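Local coordinates for tRNA (cytosine(38)-C(5))-methyltransferase (Schizosaccharomyces pombe, PDB 6FDF), which transfers a methyl group from S-adenosyl-L-methionine to C5 of cytosine 38 in the anticodon loop of tRNA(Asp), and less efficiently of tRNA(Glu), at residues 12-17 with 77-82; 21-26 with 314-319. All coordinates share one frame; numbering follows the deposited sequence. Where two conformers were deposited one is given.

Contact 1: residues 12-17 with 77-82. With SAH (S-adenosyl-L-homocysteine), chain E.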
loop_
_atom_site.group_PDB
_atom_site.type_symbol
_atom_site.label_atom_id
_atom_site.label_comp_id
_atom_site.label_asym_id
_atom_site.label_seq_id
_atom_site.Cartn_x
_atom_site.Cartn_y
_atom_site.Cartn_z
ATOM N N ARG A 12 14.121 -16.746 1.332
ATOM C CA ARG A 12 13.589 -16.411 2.649
ATOM C C ARG A 12 13.334 -14.909 2.707
ATOM O O ARG A 12 14.247 -14.112 2.466
ATOM C CB ARG A 12 14.558 -16.848 3.748
ATOM C CG ARG A 12 14.775 -18.363 3.813
ATOM C CD ARG A 12 15.896 -18.728 4.795
ATOM N NE ARG A 12 15.632 -18.306 6.174
ATOM C CZ ARG A 12 14.899 -18.997 7.047
ATOM N NH1 ARG A 12 14.326 -20.143 6.693
ATOM N NH2 ARG A 12 14.731 -18.538 8.281
ATOM N N VAL A 13 12.099 -14.527 3.036
ATOM C CA VAL A 13 11.656 -13.136 3.016
ATOM C C VAL A 13 11.220 -12.713 4.410
ATOM O O VAL A 13 10.498 -13.446 5.095
ATOM C CB VAL A 13 10.505 -12.929 2.014
ATOM C CG1 VAL A 13 10.119 -11.450 1.949
ATOM C CG2 VAL A 13 10.888 -13.453 0.644
ATOM N N LEU A 14 11.645 -11.519 4.822
ATOM C CA LEU A 14 11.175 -10.894 6.055
ATOM C C LEU A 14 10.262 -9.734 5.673
ATOM O O LEU A 14 10.683 -8.824 4.954
ATOM C CB LEU A 14 12.351 -10.406 6.899
ATOM C CG LEU A 14 12.023 -9.660 8.191
ATOM C CD1 LEU A 14 11.303 -10.582 9.174
ATOM C CD2 LEU A 14 13.294 -9.087 8.797
ATOM N N GLU A 15 9.027 -9.761 6.160
ATOM C CA GLU A 15 7.992 -8.816 5.734
ATOM C C GLU A 15 7.689 -7.884 6.910
ATOM O O GLU A 15 6.861 -8.192 7.765
ATOM C CB GLU A 15 6.760 -9.593 5.258
ATOM C CG GLU A 15 5.648 -8.775 4.634
ATOM C CD GLU A 15 4.496 -9.652 4.172
ATOM O OE1 GLU A 15 3.505 -9.100 3.645
ATOM O OE2 GLU A 15 4.581 -10.893 4.337
ATOM N N LEU A 16 8.384 -6.748 6.950
ATOM C CA LEU A 16 8.262 -5.797 8.052
ATOM C C LEU A 16 7.137 -4.806 7.784
ATOM O O LEU A 16 6.950 -4.363 6.645
ATOM C CB LEU A 16 9.578 -5.042 8.241
ATOM C CG LEU A 16 10.797 -5.909 8.559
ATOM C CD1 LEU A 16 12.081 -5.111 8.430
ATOM C CD2 LEU A 16 10.658 -6.496 9.954
ATOM N N TYR A 17 6.421 -4.423 8.848
ATOM C CA TYR A 17 5.223 -3.583 8.729
ATOM C C TYR A 17 4.217 -4.254 7.790
ATOM O O TYR A 17 3.769 -3.678 6.795
ATOM C CB TYR A 17 5.554 -2.164 8.226
ATOM C CG TYR A 17 6.703 -1.416 8.891
ATOM C CD1 TYR A 17 8.009 -1.541 8.421
ATOM C CD2 TYR A 17 6.470 -0.535 9.945
ATOM C CE1 TYR A 17 9.053 -0.833 8.999
ATOM C CE2 TYR A 17 7.514 0.171 10.538
ATOM C CZ TYR A 17 8.800 0.022 10.052
ATOM O OH TYR A 17 9.834 0.736 10.602
ATOM N N LYS A 77 16.974 -13.145 2.970
ATOM C CA LYS A 77 17.732 -12.551 1.883
ATOM C C LYS A 77 17.002 -11.388 1.227
ATOM O O LYS A 77 17.642 -10.553 0.576
ATOM C CB LYS A 77 18.054 -13.639 0.856
ATOM C CG LYS A 77 18.961 -13.218 -0.280
ATOM C CD LYS A 77 19.335 -14.424 -1.141
ATOM C CE LYS A 77 20.617 -15.102 -0.657
ATOM N NZ LYS A 77 20.600 -15.472 0.784
ATOM N N LEU A 78 15.682 -11.317 1.377
ATOM C CA LEU A 78 14.895 -10.160 0.969
ATOM C C LEU A 78 14.186 -9.608 2.197
ATOM O O LEU A 78 13.542 -10.363 2.931
ATOM C CB LEU A 78 13.863 -10.527 -0.108
ATOM C CG LEU A 78 12.771 -9.476 -0.351
ATOM C CD1 LEU A 78 13.366 -8.193 -0.935
ATOM C CD2 LEU A 78 11.669 -10.007 -1.260
ATOM N N TRP A 79 14.334 -8.310 2.442
ATOM C CA TRP A 79 13.521 -7.609 3.429
ATOM C C TRP A 79 12.597 -6.652 2.692
ATOM O O TRP A 79 13.060 -5.885 1.843
ATOM C CB TRP A 79 14.365 -6.786 4.406
ATOM C CG TRP A 79 15.330 -7.523 5.275
ATOM C CD1 TRP A 79 15.581 -8.866 5.297
ATOM C CD2 TRP A 79 16.192 -6.935 6.246
ATOM N NE1 TRP A 79 16.550 -9.149 6.239
ATOM C CE2 TRP A 79 16.939 -7.976 6.832
ATOM C CE3 TRP A 79 16.397 -5.627 6.688
ATOM C CZ2 TRP A 79 17.882 -7.744 7.828
ATOM C CZ3 TRP A 79 17.333 -5.398 7.680
ATOM C CH2 TRP A 79 18.067 -6.450 8.234
ATOM N N THR A 80 11.304 -6.703 3.001
ATOM C CA THR A 80 10.360 -5.707 2.505
ATOM C C THR A 80 9.897 -4.848 3.677
ATOM O O THR A 80 9.819 -5.319 4.818
ATOM C CB THR A 80 9.153 -6.353 1.809
ATOM O OG1 THR A 80 8.341 -7.053 2.769
ATOM C CG2 THR A 80 9.606 -7.308 0.705
ATOM N N MET A 81 9.577 -3.586 3.402
ATOM C CA MET A 81 9.109 -2.734 4.486
ATOM C C MET A 81 8.288 -1.584 3.928
ATOM O O MET A 81 8.605 -1.041 2.866
ATOM C CB MET A 81 10.281 -2.195 5.324
ATOM C CG MET A 81 11.352 -1.481 4.523
ATOM S SD MET A 81 12.820 -1.108 5.511
ATOM C CE MET A 81 13.713 -2.649 5.400
ATOM N N SER A 82 7.234 -1.228 4.664
ATOM C CA SER A 82 6.427 -0.039 4.393
ATOM C C SER A 82 6.416 0.754 5.694
ATOM O O SER A 82 5.437 0.727 6.454
ATOM C CB SER A 82 5.019 -0.405 3.915
ATOM O OG SER A 82 4.333 0.744 3.434
HETATM N N SAH E . 2.275 -2.662 3.905
HETATM C CA SAH E . 1.192 -3.203 4.697
HETATM C CB SAH E . 0.635 -2.166 5.676
HETATM C CG SAH E . 1.686 -1.123 6.049
HETATM S SD SAH E . 0.997 0.272 6.887
HETATM C C SAH E . 0.114 -3.724 3.800
HETATM O O SAH E . 0.313 -3.705 2.565
HETATM O OXT SAH E . -0.926 -4.163 4.336
HETATM C "C5'" SAH E . 2.214 0.337 8.154
HETATM C "C4'" SAH E . 2.008 -0.835 9.113
HETATM O "O4'" SAH E . 3.106 -0.845 10.007
HETATM C "C3'" SAH E . 0.726 -0.730 9.941
HETATM O "O3'" SAH E . -0.012 -1.948 9.849
HETATM C "C2'" SAH E . 1.218 -0.573 11.382
HETATM O "O2'" SAH E . 0.423 -1.324 12.306
HETATM C "C1'" SAH E . 2.634 -1.130 11.312
HETATM N N9 SAH E . 3.590 -0.491 12.241
HETATM C C8 SAH E . 3.769 0.828 12.458
HETATM N N7 SAH E . 4.741 1.032 13.380
HETATM C C5 SAH E . 5.208 -0.170 13.771
HETATM C C6 SAH E . 6.231 -0.668 14.711
HETATM N N6 SAH E . 6.976 0.190 15.443
HETATM N N1 SAH E . 6.385 -2.010 14.805
HETATM C C2 SAH E . 5.650 -2.872 14.081
HETATM N N3 SAH E . 4.702 -2.488 13.206
HETATM C C4 SAH E . 4.436 -1.169 13.019
HETATM O O HOH W 1 6.608 -5.310 4.120
#
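L14 pairs with W79 where parallel strands 12-16 and 78-81 adjoin in the Rossmann-like sheet of the class I methyltransferase fold. L14 N donates to L78 O at 2.9 Å, and L14 O accepts from T80 N in an almost straight bond (N-H...O angle 167°). L14 CD2 also sits over one face of the W79 five-membered ring, a CH-pi contact in which the methyl lies 4.1 Å from the ring centroid. On the other face of the sheet V13 CG1 packs against L78 CD2.

Beyond the strand end Y17 turns towards the cofactor product. Its CB lies 3.3 Å from SAH O4' and close to S82 O, while CG stays near that carbonyl. The ring's two edges meet different partners: CD2 follows the ligand, with SAH O4' at the ring edge, and CE2 continues towards the adenine at SAH C5, whereas CD1 lies 3.9 Å from M81 CB and CE1 passes the same carbon. A104, F105 and I108 of helix 103-111 pack against Y17. An alanine here keeps CB but removes the ring, and would probably open a gap between M81 and the nucleoside. S82 OG is held by E125. T80 OG1, set between its backbone N and carbonyl carbon (chi1 68°), shares a water with the backbone: the water lies 2.8 Å from T80 OG1 and donates to L16 O at 2.7 Å.

Contact 2: residues 21-26 with 314-319. With SAH (S-adenosyl-L-homocysteine), chain E.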
loop_
_atom_site.group_PDB
_atom_site.type_symbol
_atom_site.label_atom_id
_atom_site.label_comp_id
_atom_site.label_asym_id
_atom_site.label_seq_id
_atom_site.Cartn_x
_atom_site.Cartn_y
_atom_site.Cartn_z
ATOM N N GLY A 21 -0.744 -7.931 4.569
ATOM C CA GLY A 21 0.054 -8.783 3.708
ATOM C C GLY A 21 0.078 -8.417 2.242
ATOM O O GLY A 21 0.237 -9.310 1.397
ATOM N N GLY A 22 -0.076 -7.132 1.911
ATOM C CA GLY A 22 0.061 -6.718 0.523
ATOM C C GLY A 22 1.339 -7.221 -0.119
ATOM O O GLY A 22 1.325 -7.677 -1.264
ATOM N N MET A 23 2.465 -7.150 0.610
ATOM C CA MET A 23 3.740 -7.605 0.050
ATOM C C MET A 23 3.711 -9.094 -0.263
ATOM O O MET A 23 4.239 -9.532 -1.293
ATOM C CB MET A 23 4.896 -7.301 1.010
ATOM C CG MET A 23 5.203 -5.833 1.257
ATOM S SD MET A 23 5.896 -5.036 -0.213
ATOM C CE MET A 23 6.269 -3.416 0.451
ATOM N N HIS A 24 3.100 -9.892 0.617
ATOM C CA HIS A 24 2.976 -11.321 0.362
ATOM C C HIS A 24 2.124 -11.573 -0.878
ATOM O O HIS A 24 2.462 -12.419 -1.714
ATOM C CB HIS A 24 2.386 -12.001 1.601
ATOM C CG HIS A 24 2.493 -13.497 1.601
ATOM N ND1 HIS A 24 2.508 -14.233 2.769
ATOM C CD2 HIS A 24 2.577 -14.396 0.591
ATOM C CE1 HIS A 24 2.605 -15.519 2.478
ATOM N NE2 HIS A 24 2.646 -15.646 1.164
ATOM N N TYR A 25 1.026 -10.828 -1.029
ATOM C CA TYR A 25 0.198 -10.991 -2.217
ATOM C C TYR A 25 0.967 -10.614 -3.475
ATOM O O TYR A 25 0.817 -11.259 -4.520
ATOM C CB TYR A 25 -1.073 -10.151 -2.112
ATOM C CG TYR A 25 -2.141 -10.733 -1.211
ATOM C CD1 TYR A 25 -2.754 -11.939 -1.517
ATOM C CD2 TYR A 25 -2.576 -10.043 -0.085
ATOM C CE1 TYR A 25 -3.750 -12.462 -0.707
ATOM C CE2 TYR A 25 -3.575 -10.559 0.728
ATOM C CZ TYR A 25 -4.154 -11.767 0.412
ATOM O OH TYR A 25 -5.138 -12.285 1.223
ATOM N N ALA A 26 1.802 -9.572 -3.390
ATOM C CA ALA A 26 2.591 -9.157 -4.547
ATOM C C ALA A 26 3.658 -10.189 -4.884
ATOM O O ALA A 26 3.936 -10.438 -6.064
ATOM C CB ALA A 26 3.227 -7.791 -4.283
ATOM N N ASN A 314 -4.154 2.067 4.434
ATOM C CA ASN A 314 -2.717 2.078 4.673
ATOM C C ASN A 314 -1.967 1.000 3.901
ATOM O O ASN A 314 -0.792 0.754 4.190
ATOM C CB ASN A 314 -2.432 1.896 6.165
ATOM C CG ASN A 314 -2.789 3.108 6.970
ATOM O OD1 ASN A 314 -2.667 4.237 6.494
ATOM N ND2 ASN A 314 -3.228 2.891 8.206
ATOM N N SER A 315 -2.609 0.354 2.932
ATOM C CA SER A 315 -2.021 -0.770 2.217
ATOM C C SER A 315 -1.378 -0.317 0.909
ATOM O O SER A 315 -1.651 0.769 0.393
ATOM C CB SER A 315 -3.081 -1.838 1.925
ATOM O OG SER A 315 -3.602 -2.389 3.121
ATOM N N ILE A 316 -0.513 -1.177 0.372
ATOM C CA ILE A 316 0.139 -0.911 -0.906
ATOM C C ILE A 316 -0.822 -1.222 -2.039
ATOM O O ILE A 316 -1.880 -1.824 -1.824
ATOM C CB ILE A 316 1.416 -1.754 -1.055
ATOM C CG1 ILE A 316 1.043 -3.247 -1.041
ATOM C CG2 ILE A 316 2.408 -1.405 0.033
ATOM C CD1 ILE A 316 2.112 -4.173 -1.550
ATOM N N ASN A 317 -0.444 -0.848 -3.259
ATOM C CA ASN A 317 -1.052 -1.434 -4.443
ATOM C C ASN A 317 -0.282 -2.702 -4.795
ATOM O O ASN A 317 0.911 -2.645 -5.121
ATOM C CB ASN A 317 -1.074 -0.456 -5.615
ATOM C CG ASN A 317 -1.793 -1.029 -6.812
ATOM O OD1 ASN A 317 -1.303 -1.965 -7.445
ATOM N ND2 ASN A 317 -2.986 -0.504 -7.110
ATOM N N VAL A 318 -0.984 -3.837 -4.736
ATOM C CA VAL A 318 -0.376 -5.154 -4.906
ATOM C C VAL A 318 0.149 -5.340 -6.324
ATOM O O VAL A 318 1.197 -5.968 -6.538
ATOM C CB VAL A 318 -1.406 -6.240 -4.537
ATOM C CG1 VAL A 318 -0.886 -7.630 -4.886
ATOM C CG2 VAL A 318 -1.761 -6.151 -3.055
ATOM N N LYS A 319 -0.577 -4.813 -7.316
ATOM C CA LYS A 319 -0.155 -4.935 -8.710
ATOM C C LYS A 319 1.162 -4.208 -8.958
ATOM O O LYS A 319 2.113 -4.794 -9.489
ATOM C CB LYS A 319 -1.246 -4.395 -9.638
ATOM C CG LYS A 319 -2.140 -5.459 -10.244
ATOM C CD LYS A 319 -1.360 -6.352 -11.199
ATOM C CE LYS A 319 -2.199 -7.532 -11.653
ATOM N NZ LYS A 319 -1.366 -8.561 -12.322
HETATM N N SAH E . 2.275 -2.662 3.905
HETATM C CA SAH E . 1.192 -3.203 4.697
HETATM C CB SAH E . 0.635 -2.166 5.676
HETATM C CG SAH E . 1.686 -1.123 6.049
HETATM S SD SAH E . 0.997 0.272 6.887
HETATM C C SAH E . 0.114 -3.724 3.800
HETATM O O SAH E . 0.313 -3.705 2.565
HETATM O OXT SAH E . -0.926 -4.163 4.336
HETATM C "C5'" SAH E . 2.214 0.337 8.154
HETATM C "C4'" SAH E . 2.008 -0.835 9.113
HETATM O "O4'" SAH E . 3.106 -0.845 10.007
HETATM C "C3'" SAH E . 0.726 -0.730 9.941
HETATM O "O3'" SAH E . -0.012 -1.948 9.849
HETATM C "C2'" SAH E . 1.218 -0.573 11.382
HETATM O "O2'" SAH E . 0.423 -1.324 12.306
HETATM C "C1'" SAH E . 2.634 -1.130 11.312
HETATM N N9 SAH E . 3.590 -0.491 12.241
HETATM C C8 SAH E . 3.769 0.828 12.458
HETATM N N7 SAH E . 4.741 1.032 13.380
HETATM C C5 SAH E . 5.208 -0.170 13.771
HETATM C C6 SAH E . 6.231 -0.668 14.711
HETATM N N6 SAH E . 6.976 0.190 15.443
HETATM N N1 SAH E . 6.385 -2.010 14.805
HETATM C C2 SAH E . 5.650 -2.872 14.081
HETATM N N3 SAH E . 4.702 -2.488 13.206
HETATM C C4 SAH E . 4.436 -1.169 13.019
#
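G22 O accepts the N-H of A26, 2.9 Å from A26 N, in the first turn of helix 22-29, and two apolar branches from residues 314-319 close around the same carbonyl: I316 CD1 at 3.6 Å and V318 CG2 at 3.9 Å. The glycines belong to the glycine-rich SAM-binding loop of C5-methyltransferases, and N314, S315 and I316 to the C-terminal motif X, so two distant parts of the sequence meet at the amino-acid end of SAH.

I316 acts as the wedge. With CG1 set between its backbone N and carbonyl carbon (chi1 62°) and the chain extended beyond (chi2 164°), CD1 reaches G22 C at 3.5 Å. M23 crosses it at about a right angle and presents SD to CD1 at 4.1 Å. G22 leaves room for this wedge, since a CB there would collide with I316 CG1. V318, at the start of helix 318-328, divides its two methyls: CG2 lies against G22, while CG1 packs further along helix 22-29, on Y25 CB at 3.8 Å, and also approaches A26. A26 CB in turn lies 3.5 Å from V318 O, and V321 continues the packing against A26, M23 and I316.

At the ligand, I316 N makes a weak hydrogen bond to SAH O (3.4 Å), and G22 N lies close to the same oxygen. No hydrogen bond joins the two segments directly. Apolar packing therefore carries their contact, while the carboxylate, sitting at the N-terminal end of helix 22-29, is probably stabilised electrostatically by that helix and by the nearby backbone N-H groups.

Overall arrangement
From the N terminus, strand 11-16 leads through the glycine-rich loop straight into helix 22-29, so the first partners of both contacts are close neighbours in sequence. Contact 1 closes a loop of 59 intervening residues when strand 78-81 settles beside 11-16 in the central sheet. Contact 2 spans 287 residues and brings the start of helix 318-328 back to helix 22-29. The segments alternate along the chain, so the two loops cross. Their centres lie 12 Å apart and they touch directly: E15 OE1 probably accepts from H24 N (3.2 Å), and T80 packs against M23. Both border SAH, contact 1 along its nucleoside and amino group, contact 2 at its carboxylate and sulfur.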